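Local coordinates for protein serpin B3 (Homo sapiens, PDB 4ZK3) that belongs to the serpin family of protease inhibitors, probably trapping target proteases through its reactive-centre loop, and builds the compact, aggregating Pso p27 linked to psoriasis, at residues 286-291 with 333-338; 367-372 with 385-390; 154-159 with 340-345. One frame throughout, in Å; residues are numbered along the deposited sequence.

Interaction 1 (286-291 with 333-338)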
loop_
_atom_site.group_PDB
_atom_site.type_symbol
_atom_site.label_atom_id
_atom_site.label_comp_id
_atom_site.label_asym_id
_atom_site.label_seq_id
_atom_site.Cartn_x
_atom_site.Cartn_y
_atom_site.Cartn_z
ATOM N N ARG A 286 -2.569 16.892 11.949
ATOM C CA ARG A 286 -3.760 16.295 11.363
ATOM C C ARG A 286 -3.465 16.419 9.920
ATOM O O ARG A 286 -3.010 17.484 9.483
ATOM C CB ARG A 286 -5.007 17.138 11.649
ATOM C CG ARG A 286 -5.429 17.155 13.090
ATOM C CD ARG A 286 -6.713 17.981 13.372
ATOM N NE ARG A 286 -7.748 17.779 12.377
ATOM C CZ ARG A 286 -8.826 17.004 12.493
ATOM N NH1 ARG A 286 -9.139 16.359 13.610
ATOM N NH2 ARG A 286 -9.628 16.906 11.459
ATOM N N PHE A 287 -3.622 15.335 9.168
ATOM C CA PHE A 287 -3.368 15.394 7.741
ATOM C C PHE A 287 -4.177 14.352 6.974
ATOM O O PHE A 287 -4.621 13.335 7.540
ATOM C CB PHE A 287 -1.861 15.287 7.391
ATOM C CG PHE A 287 -1.210 13.922 7.675
ATOM C CD1 PHE A 287 -1.182 12.926 6.701
ATOM C CD2 PHE A 287 -0.545 13.705 8.821
ATOM C CE1 PHE A 287 -0.490 11.736 6.929
ATOM C CE2 PHE A 287 0.108 12.530 9.087
ATOM C CZ PHE A 287 0.133 11.523 8.143
ATOM N N LYS A 288 -4.297 14.593 5.684
ATOM C CA LYS A 288 -5.007 13.710 4.776
ATOM C C LYS A 288 -4.236 13.619 3.503
ATOM O O LYS A 288 -3.865 14.647 2.937
ATOM C CB LYS A 288 -6.374 14.311 4.502
ATOM C CG LYS A 288 -7.238 13.576 3.483
ATOM C CD LYS A 288 -8.594 14.228 3.312
ATOM C CE LYS A 288 -9.455 13.972 4.532
ATOM N NZ LYS A 288 -10.780 14.629 4.383
ATOM N N VAL A 289 -3.948 12.415 3.042
ATOM C CA VAL A 289 -3.312 12.250 1.767
ATOM C C VAL A 289 -4.152 11.320 0.866
ATOM O O VAL A 289 -4.534 10.214 1.286
ATOM C CB VAL A 289 -1.899 11.677 1.946
ATOM C CG1 VAL A 289 -1.271 11.295 0.612
ATOM C CG2 VAL A 289 -0.996 12.651 2.702
ATOM N N GLU A 290 -4.317 11.721 -0.401
ATOM C CA GLU A 290 -5.024 10.961 -1.371
ATOM C C GLU A 290 -4.222 10.931 -2.641
ATOM O O GLU A 290 -3.915 11.967 -3.193
ATOM C CB GLU A 290 -6.374 11.613 -1.580
ATOM C CG GLU A 290 -7.146 11.785 -0.297
ATOM C CD GLU A 290 -8.597 12.204 -0.541
ATOM O OE1 GLU A 290 -9.001 13.255 -0.018
ATOM O OE2 GLU A 290 -9.349 11.433 -1.206
ATOM N N GLU A 291 -3.789 9.771 -3.089
ATOM C CA GLU A 291 -3.031 9.734 -4.327
ATOM C C GLU A 291 -3.441 8.584 -5.238
ATOM O O GLU A 291 -3.911 7.520 -4.760
ATOM C CB GLU A 291 -1.540 9.611 -4.034
ATOM C CG GLU A 291 -0.930 10.681 -3.128
ATOM C CD GLU A 291 -0.846 12.082 -3.723
ATOM O OE1 GLU A 291 -0.757 12.263 -4.968
ATOM O OE2 GLU A 291 -0.860 12.990 -2.902
ATOM N N PHE A 333 -5.621 6.327 0.257
ATOM C CA PHE A 333 -6.129 7.395 1.143
ATOM C C PHE A 333 -5.630 7.162 2.560
ATOM O O PHE A 333 -5.658 6.018 3.056
ATOM C CB PHE A 333 -7.669 7.270 1.161
ATOM C CG PHE A 333 -8.364 8.116 2.223
ATOM C CD1 PHE A 333 -8.523 7.652 3.538
ATOM C CD2 PHE A 333 -8.915 9.345 1.882
ATOM C CE1 PHE A 333 -9.152 8.446 4.528
ATOM C CE2 PHE A 333 -9.614 10.125 2.852
ATOM C CZ PHE A 333 -9.725 9.664 4.171
ATOM N N VAL A 334 -5.186 8.209 3.247
ATOM C CA VAL A 334 -4.978 8.115 4.680
ATOM C C VAL A 334 -5.422 9.428 5.304
ATOM O O VAL A 334 -5.209 10.510 4.720
ATOM C CB VAL A 334 -3.464 7.821 5.036
ATOM C CG1 VAL A 334 -2.534 8.873 4.471
ATOM C CG2 VAL A 334 -3.242 7.574 6.516
ATOM N N GLU A 335 -6.001 9.321 6.489
ATOM C CA GLU A 335 -6.244 10.500 7.313
ATOM C C GLU A 335 -5.836 10.209 8.726
ATOM O O GLU A 335 -6.211 9.198 9.299
ATOM C CB GLU A 335 -7.733 10.917 7.301
ATOM C CG GLU A 335 -7.974 12.171 8.149
ATOM C CD GLU A 335 -9.333 12.799 8.003
ATOM O OE1 GLU A 335 -10.280 12.116 7.590
ATOM O OE2 GLU A 335 -9.426 13.995 8.335
ATOM N N VAL A 336 -5.131 11.150 9.313
ATOM C CA VAL A 336 -4.708 11.096 10.709
ATOM C C VAL A 336 -5.416 12.204 11.518
ATOM O O VAL A 336 -5.479 13.344 11.090
ATOM C CB VAL A 336 -3.153 11.244 10.693
ATOM C CG1 VAL A 336 -2.561 11.623 12.040
ATOM C CG2 VAL A 336 -2.554 9.931 10.188
ATOM N N THR A 337 -5.992 11.824 12.661
ATOM C CA THR A 337 -6.704 12.704 13.557
ATOM C C THR A 337 -6.189 12.429 14.958
ATOM O O THR A 337 -5.328 11.559 15.164
ATOM C CB THR A 337 -8.237 12.450 13.574
ATOM O OG1 THR A 337 -8.511 11.217 14.272
ATOM C CG2 THR A 337 -8.800 12.405 12.155
ATOM N N GLU A 338 -6.733 13.180 15.923
ATOM C CA GLU A 338 -6.491 12.952 17.358
ATOM C C GLU A 338 -6.966 11.585 17.877
ATOM O O GLU A 338 -6.409 11.070 18.869
ATOM C CB GLU A 338 -7.167 14.089 18.185
ATOM C CG GLU A 338 -6.556 15.465 17.959
ATOM C CD GLU A 338 -7.144 16.266 16.799
ATOM O OE1 GLU A 338 -7.863 15.706 15.942
ATOM O OE2 GLU A 338 -6.880 17.494 16.693
#
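Val336 sets its CB over one face of the Phe287 ring, a CH-pi contact with CB 4.1 Å from the ring centroid and displaced toward the rim, while Val336 CG2 comes within 3.7 Å of Phe287 CZ. The ring gets there because Phe287 CG takes the position between backbone N and carbonyl carbon (chi1 68°), swinging its far end toward the partner strand. On the same buried face Val289 CB meets Val334 CG1 at 3.8 Å, and Phe28 of strand 27-29 packs on both valines. Beneath these side chains strands 287-291 and 333-336 run antiparallel, 178° between directions. Val289 and Val334 bond each other both ways, Val289 N to Val334 O at 2.8 Å; Phe287 and Val336 do likewise, although the bond from Phe287 N is weak. This pairing joins the strands known in serpins as s6A and s5A of the central beta sheet A. The other face is looser and partly open to solvent. There Lys288 CE lies against the Glu335 carboxylate, 3.7 Å from CD, but Lys288 NZ stays beyond salt-bridge range. Glu290 runs alongside Phe333, its CG 3.7 Å from Phe333 CD2 and its carboxylate plane turned 75° from the ring, with OE2 at the ring edge. Just past the end of strand 325-336, the bent Arg286 chain crosses Glu338 at about a right angle, and NH1 forms a salt bridge of 2.7 Å to Glu338 OE1. That oxygen uses its syn lone pair and lies close to the guanidinium plane; Glu338 OE2 is hydrogen-bonded to Thr195 OG1.

Interaction 2 (367-372 with 385-390)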
loop_
_atom_site.group_PDB
_atom_site.type_symbol
_atom_site.label_atom_id
_atom_site.label_comp_id
_atom_site.label_asym_id
_atom_site.label_seq_id
_atom_site.Cartn_x
_atom_site.Cartn_y
_atom_site.Cartn_z
ATOM N N HIS A 367 8.027 19.456 9.182
ATOM C CA HIS A 367 8.681 19.502 7.886
ATOM C C HIS A 367 8.563 18.066 7.386
ATOM O O HIS A 367 8.041 17.231 8.129
ATOM C CB HIS A 367 10.132 20.039 8.011
ATOM C CG HIS A 367 10.985 19.285 8.984
ATOM N ND1 HIS A 367 10.844 19.410 10.349
ATOM C CD2 HIS A 367 11.998 18.405 8.789
ATOM C CE1 HIS A 367 11.719 18.623 10.953
ATOM N NE2 HIS A 367 12.453 18.031 10.032
ATOM N N PRO A 368 8.973 17.788 6.148
ATOM C CA PRO A 368 8.612 16.548 5.515
ATOM C C PRO A 368 9.093 15.322 6.228
ATOM O O PRO A 368 10.235 15.320 6.720
ATOM C CB PRO A 368 9.278 16.650 4.166
ATOM C CG PRO A 368 9.217 18.075 3.866
ATOM C CD PRO A 368 9.482 18.749 5.176
ATOM N N PHE A 369 8.247 14.285 6.278
ATOM C CA PHE A 369 8.584 13.040 6.954
ATOM C C PHE A 369 8.074 11.817 6.188
ATOM O O PHE A 369 7.181 11.963 5.351
ATOM C CB PHE A 369 8.065 13.043 8.396
ATOM C CG PHE A 369 6.543 13.197 8.507
ATOM C CD1 PHE A 369 5.694 12.079 8.449
ATOM C CD2 PHE A 369 5.973 14.456 8.685
ATOM C CE1 PHE A 369 4.321 12.212 8.567
ATOM C CE2 PHE A 369 4.586 14.603 8.830
ATOM C CZ PHE A 369 3.749 13.488 8.753
ATOM N N LEU A 370 8.668 10.628 6.483
ATOM C CA LEU A 370 8.174 9.338 6.006
ATOM C C LEU A 370 7.350 8.612 7.065
ATOM O O LEU A 370 7.545 8.801 8.253
ATOM C CB LEU A 370 9.306 8.456 5.535
ATOM C CG LEU A 370 10.269 9.137 4.563
ATOM C CD1 LEU A 370 11.613 8.381 4.523
ATOM C CD2 LEU A 370 9.704 9.279 3.163
ATOM N N PHE A 371 6.336 7.858 6.661
ATOM C CA PHE A 371 5.567 7.187 7.669
ATOM C C PHE A 371 5.051 5.910 7.048
ATOM O O PHE A 371 4.916 5.794 5.791
ATOM C CB PHE A 371 4.457 8.109 8.221
ATOM C CG PHE A 371 3.412 8.485 7.181
ATOM C CD1 PHE A 371 3.642 9.529 6.280
ATOM C CD2 PHE A 371 2.200 7.808 7.100
ATOM C CE1 PHE A 371 2.723 9.877 5.290
ATOM C CE2 PHE A 371 1.267 8.139 6.084
ATOM C CZ PHE A 371 1.551 9.172 5.170
ATOM N N PHE A 372 4.727 4.955 7.899
ATOM C CA PHE A 372 4.089 3.728 7.432
ATOM C C PHE A 372 3.317 3.061 8.528
ATOM O O PHE A 372 3.538 3.348 9.715
ATOM C CB PHE A 372 5.091 2.782 6.767
ATOM C CG PHE A 372 6.155 2.249 7.669
ATOM C CD1 PHE A 372 5.950 1.085 8.390
ATOM C CD2 PHE A 372 7.403 2.878 7.738
ATOM C CE1 PHE A 372 6.973 0.577 9.177
ATOM C CE2 PHE A 372 8.425 2.391 8.539
ATOM C CZ PHE A 372 8.226 1.211 9.247
ATOM N N GLY A 385 4.213 5.948 2.993
ATOM C CA GLY A 385 4.002 7.284 2.503
ATOM C C GLY A 385 5.027 8.310 2.844
ATOM O O GLY A 385 5.896 8.108 3.705
ATOM N N ARG A 386 4.935 9.419 2.122
ATOM C CA ARG A 386 5.731 10.602 2.400
ATOM C C ARG A 386 4.797 11.795 2.445
ATOM O O ARG A 386 3.955 11.989 1.520
ATOM C CB ARG A 386 6.756 10.879 1.305
ATOM C CG ARG A 386 7.411 12.263 1.495
ATOM C CD ARG A 386 8.404 12.564 0.433
ATOM N NE ARG A 386 7.773 12.946 -0.777
ATOM C CZ ARG A 386 8.314 12.869 -2.003
ATOM N NH1 ARG A 386 9.509 12.349 -2.234
ATOM N NH2 ARG A 386 7.615 13.321 -3.030
ATOM N N PHE A 387 4.869 12.516 3.545
ATOM C CA PHE A 387 4.133 13.777 3.715
ATOM C C PHE A 387 5.074 14.957 3.542
ATOM O O PHE A 387 5.880 15.214 4.414
ATOM C CB PHE A 387 3.568 13.864 5.113
ATOM C CG PHE A 387 2.594 15.010 5.293
ATOM C CD1 PHE A 387 1.367 14.999 4.636
ATOM C CD2 PHE A 387 2.935 16.119 6.093
ATOM C CE1 PHE A 387 0.477 16.048 4.805
ATOM C CE2 PHE A 387 2.033 17.154 6.282
ATOM C CZ PHE A 387 0.803 17.112 5.630
ATOM N N SER A 388 4.974 15.652 2.410
ATOM C CA SER A 388 5.832 16.761 2.058
ATOM C C SER A 388 5.172 18.106 2.279
ATOM O O SER A 388 5.858 19.100 2.505
ATOM C CB SER A 388 6.191 16.654 0.572
ATOM O OG SER A 388 6.931 15.451 0.341
ATOM N N SER A 389 3.850 18.164 2.104
ATOM C CA SER A 389 3.092 19.401 2.312
ATOM C C SER A 389 1.619 19.179 2.519
ATOM O O SER A 389 1.038 18.376 1.812
ATOM C CB SER A 389 3.205 20.311 1.087
ATOM O OG SER A 389 2.433 21.497 1.296
ATOM N N PRO A 390 0.992 19.959 3.417
ATOM C CA PRO A 390 -0.460 20.035 3.281
ATOM C C PRO A 390 -0.849 20.753 1.991
ATOM O O PRO A 390 -0.035 21.345 1.280
ATOM C CB PRO A 390 -0.911 20.839 4.507
ATOM C CG PRO A 390 0.269 21.640 4.897
ATOM C CD PRO A 390 1.512 20.972 4.347
ATOM O OXT PRO A 390 -2.010 20.709 1.599
#
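Phe369 and Phe387 form one antiparallel hydrogen-bonded pair and Phe371 and Gly385 the next, with the non-hydrogen-bonded pair Leu370-Arg386 between them. Strands 369-372 and 385-387 approach to 4.8 Å with 144° between their directions, a marked twist. Phe387 N reaches Phe369 O at 3.0 Å and Gly385 N reaches Phe371 O at 2.9 Å, both nearly head-on to the carbonyl. The return bonds, from Phe369 N and Phe371 N, come in tilted from the carbonyl planes. These are the two strands of the C-terminal hairpin, s4B and s5B of the serpin's buried beta sheet B. Gly385 has no side chain, and its CA sits over a face of the Phe371 ring, 4.3 Å from the centroid. Phe371 brings its ring back across the neighbouring strand with chi1 at 64°, putting Phe387 N at the ring's edge. Phe387 CB rests over a face of the Phe369 ring, 3.9 Å from the centroid, while the two rings meet obliquely, planes 37° apart, Phe369 CE2 3.5 Å from Phe387 CD2. On the reverse face Leu370 CD2 lies 3.8 Å from Arg386 CB; helix 254-260 covers both. Arg386 NH2 is hydrogen-bonded to the Asn25 carbonyl oxygen, and NH1 makes a salt bridge with Glu258 of that helix.

Interaction 3 (154-159 with 340-345)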
loop_
_atom_site.group_PDB
_atom_site.type_symbol
_atom_site.label_atom_id
_atom_site.label_comp_id
_atom_site.label_asym_id
_atom_site.label_seq_id
_atom_site.Cartn_x
_atom_site.Cartn_y
_atom_site.Cartn_z
ATOM N N GLN A 154 -15.709 -1.697 0.026
ATOM C CA GLN A 154 -14.731 -2.357 0.856
ATOM C C GLN A 154 -13.746 -1.367 1.538
ATOM O O GLN A 154 -12.780 -1.825 2.092
ATOM C CB GLN A 154 -13.896 -3.367 0.008
ATOM C CG GLN A 154 -14.704 -4.317 -0.841
ATOM C CD GLN A 154 -15.553 -5.218 0.025
ATOM O OE1 GLN A 154 -15.041 -5.905 0.915
ATOM N NE2 GLN A 154 -16.845 -5.155 -0.166
ATOM N N THR A 155 -13.912 -0.087 1.315
ATOM C CA THR A 155 -13.014 0.981 1.775
ATOM C C THR A 155 -13.705 2.094 2.564
ATOM O O THR A 155 -13.158 3.208 2.706
ATOM C CB THR A 155 -12.276 1.597 0.590
ATOM O OG1 THR A 155 -13.214 2.070 -0.370
ATOM C CG2 THR A 155 -11.366 0.536 -0.089
ATOM N N ASN A 156 -14.862 1.788 3.173
ATOM C CA ASN A 156 -15.664 2.789 3.868
ATOM C C ASN A 156 -15.870 4.040 2.945
ATOM O O ASN A 156 -15.817 5.204 3.352
ATOM C CB ASN A 156 -15.013 3.145 5.225
ATOM C CG ASN A 156 -15.911 4.073 6.082
ATOM O OD1 ASN A 156 -15.443 4.949 6.861
ATOM N ND2 ASN A 156 -17.196 3.901 5.928
ATOM N N GLU A 157 -16.118 3.768 1.681
ATOM C CA GLU A 157 -16.174 4.776 0.632
ATOM C C GLU A 157 -15.029 5.719 0.440
ATOM O O GLU A 157 -15.243 6.750 -0.231
ATOM C CB GLU A 157 -17.473 5.613 0.732
ATOM C CG GLU A 157 -18.702 4.822 0.384
ATOM C CD GLU A 157 -19.508 4.455 1.606
ATOM O OE1 GLU A 157 -20.647 5.004 1.718
ATOM O OE2 GLU A 157 -19.007 3.673 2.452
ATOM N N LYS A 158 -13.829 5.393 0.963
ATOM C CA LYS A 158 -12.665 6.298 0.804
ATOM C C LYS A 158 -11.970 6.220 -0.535
ATOM O O LYS A 158 -11.227 7.141 -0.897
ATOM C CB LYS A 158 -11.576 5.992 1.870
ATOM C CG LYS A 158 -12.017 6.265 3.304
ATOM C CD LYS A 158 -12.722 7.612 3.484
ATOM C CE LYS A 158 -13.321 7.710 4.866
ATOM N NZ LYS A 158 -14.048 8.967 4.995
ATOM N N ILE A 159 -12.068 5.067 -1.224
ATOM C CA ILE A 159 -11.476 4.947 -2.551
ATOM C C ILE A 159 -12.622 4.984 -3.556
ATOM O O ILE A 159 -13.353 3.990 -3.701
ATOM C CB ILE A 159 -10.671 3.646 -2.727
ATOM C CG1 ILE A 159 -9.645 3.572 -1.597
ATOM C CG2 ILE A 159 -10.042 3.631 -4.108
ATOM C CD1 ILE A 159 -8.614 4.700 -1.652
ATOM N N GLY A 340 -7.205 8.617 15.968
ATOM C CA GLY A 340 -6.394 7.616 15.298
ATOM C C GLY A 340 -6.204 7.825 13.819
ATOM O O GLY A 340 -5.912 8.942 13.323
ATOM N N ALA A 341 -6.257 6.740 13.063
ATOM C CA ALA A 341 -6.026 6.884 11.632
ATOM C C ALA A 341 -6.932 5.960 10.866
ATOM O O ALA A 341 -7.427 4.997 11.408
ATOM C CB ALA A 341 -4.552 6.643 11.318
ATOM N N GLU A 342 -7.164 6.294 9.616
ATOM C CA GLU A 342 -7.975 5.522 8.723
ATOM C C GLU A 342 -7.230 5.484 7.447
ATOM O O GLU A 342 -6.795 6.554 6.944
ATOM C CB GLU A 342 -9.339 6.218 8.494
ATOM C CG GLU A 342 -10.281 5.488 7.538
ATOM C CD GLU A 342 -11.665 6.190 7.432
ATOM O OE1 GLU A 342 -11.761 7.423 7.715
ATOM O OE2 GLU A 342 -12.637 5.508 7.021
ATOM N N ALA A 343 -7.032 4.269 6.912
ATOM C CA ALA A 343 -6.268 4.131 5.714
ATOM C C ALA A 343 -6.916 3.113 4.798
ATOM O O ALA A 343 -7.386 2.079 5.317
ATOM C CB ALA A 343 -4.828 3.732 6.025
ATOM N N ALA A 344 -6.871 3.385 3.488
ATOM C CA ALA A 344 -7.476 2.524 2.478
ATOM C C ALA A 344 -6.759 2.548 1.210
ATOM O O ALA A 344 -6.157 3.543 0.857
ATOM C CB ALA A 344 -8.931 2.930 2.222
ATOM N N ALA A 345 -6.831 1.455 0.445
ATOM C CA ALA A 345 -6.224 1.457 -0.906
ATOM C C ALA A 345 -6.840 0.392 -1.722
ATOM O O ALA A 345 -7.514 -0.533 -1.187
ATOM C CB ALA A 345 -4.716 1.292 -0.845
#
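Lys158 lays its CE against the Glu342 carboxylate, 3.2 Å from OE2 and 3.3 Å from OE1, the two side chains crossing at about a right angle. Lys158 NZ to Glu342 OE1 is a long salt bridge of 3.9 Å, so the CE methylene, not the ammonium nitrogen, is the part of Lys158 nearest the carboxylate. Asn156 comes to the same carboxylate from the turn. Glu342 is drawn out straight from its strand, CG opposite the backbone N (chi1 179°), and this extension carries the carboxylate to the loop. Further along strand 340-345, the small Ala344 methyl sits among three loop side chains: Ile159 CG1 at 3.9 Å from Ala344 CB, Thr155 CB at 4.0 Å and Lys158 CB at 4.1 Å. The Ile159 CD1 methyl reaches past it to the Ala344 carbonyl oxygen, 3.7 Å away.

A type I' turn from Thr155 to Lys158 presents these groups together, closed by Lys158 N to Thr155 O at 2.9 Å. Thr155 OG1 is hydrogen-bonded to carbonyl oxygens of Val151 and Glu152 and accepts a weak hydrogen bond from Ile159 N, tying the turn to the end of helix 140-153. On the strand side, Tyr181 OH holds Glu342 OE2 by a hydrogen bond, and Phe333 of the adjoining strand packs against Lys158 and Ile159. The contact sets the loop after serpin helix F on the alanine-rich hinge of the reactive-centre loop, here inserted between strands 174-185 and 325-336 as an added strand of sheet A, the form typical of cleaved or latent serpins.

Overall arrangement
From the N terminus, the loop after helix 140-153 comes first, and its return contact with 340-345 makes interaction 3 the longest closure, spanning 180 residues. Interaction 1 falls wholly within that span, closing a loop of 41 residues, with segment 333-338 ending just before strand 340-351 begins. Interaction 2 follows in series, a short hairpin closure near the C terminus. Interactions 1 and 3 share sheet A: Phe333 and Glu335 of one pair with Ala344 and Glu342 of the other. Interaction 2 belongs to sheet B, and the Phe287 ring packs onto Phe369, Phe371 and Phe387, joining the two sheets. Interactions 2 and 3 do not touch, their nearest atoms about 8 Å apart.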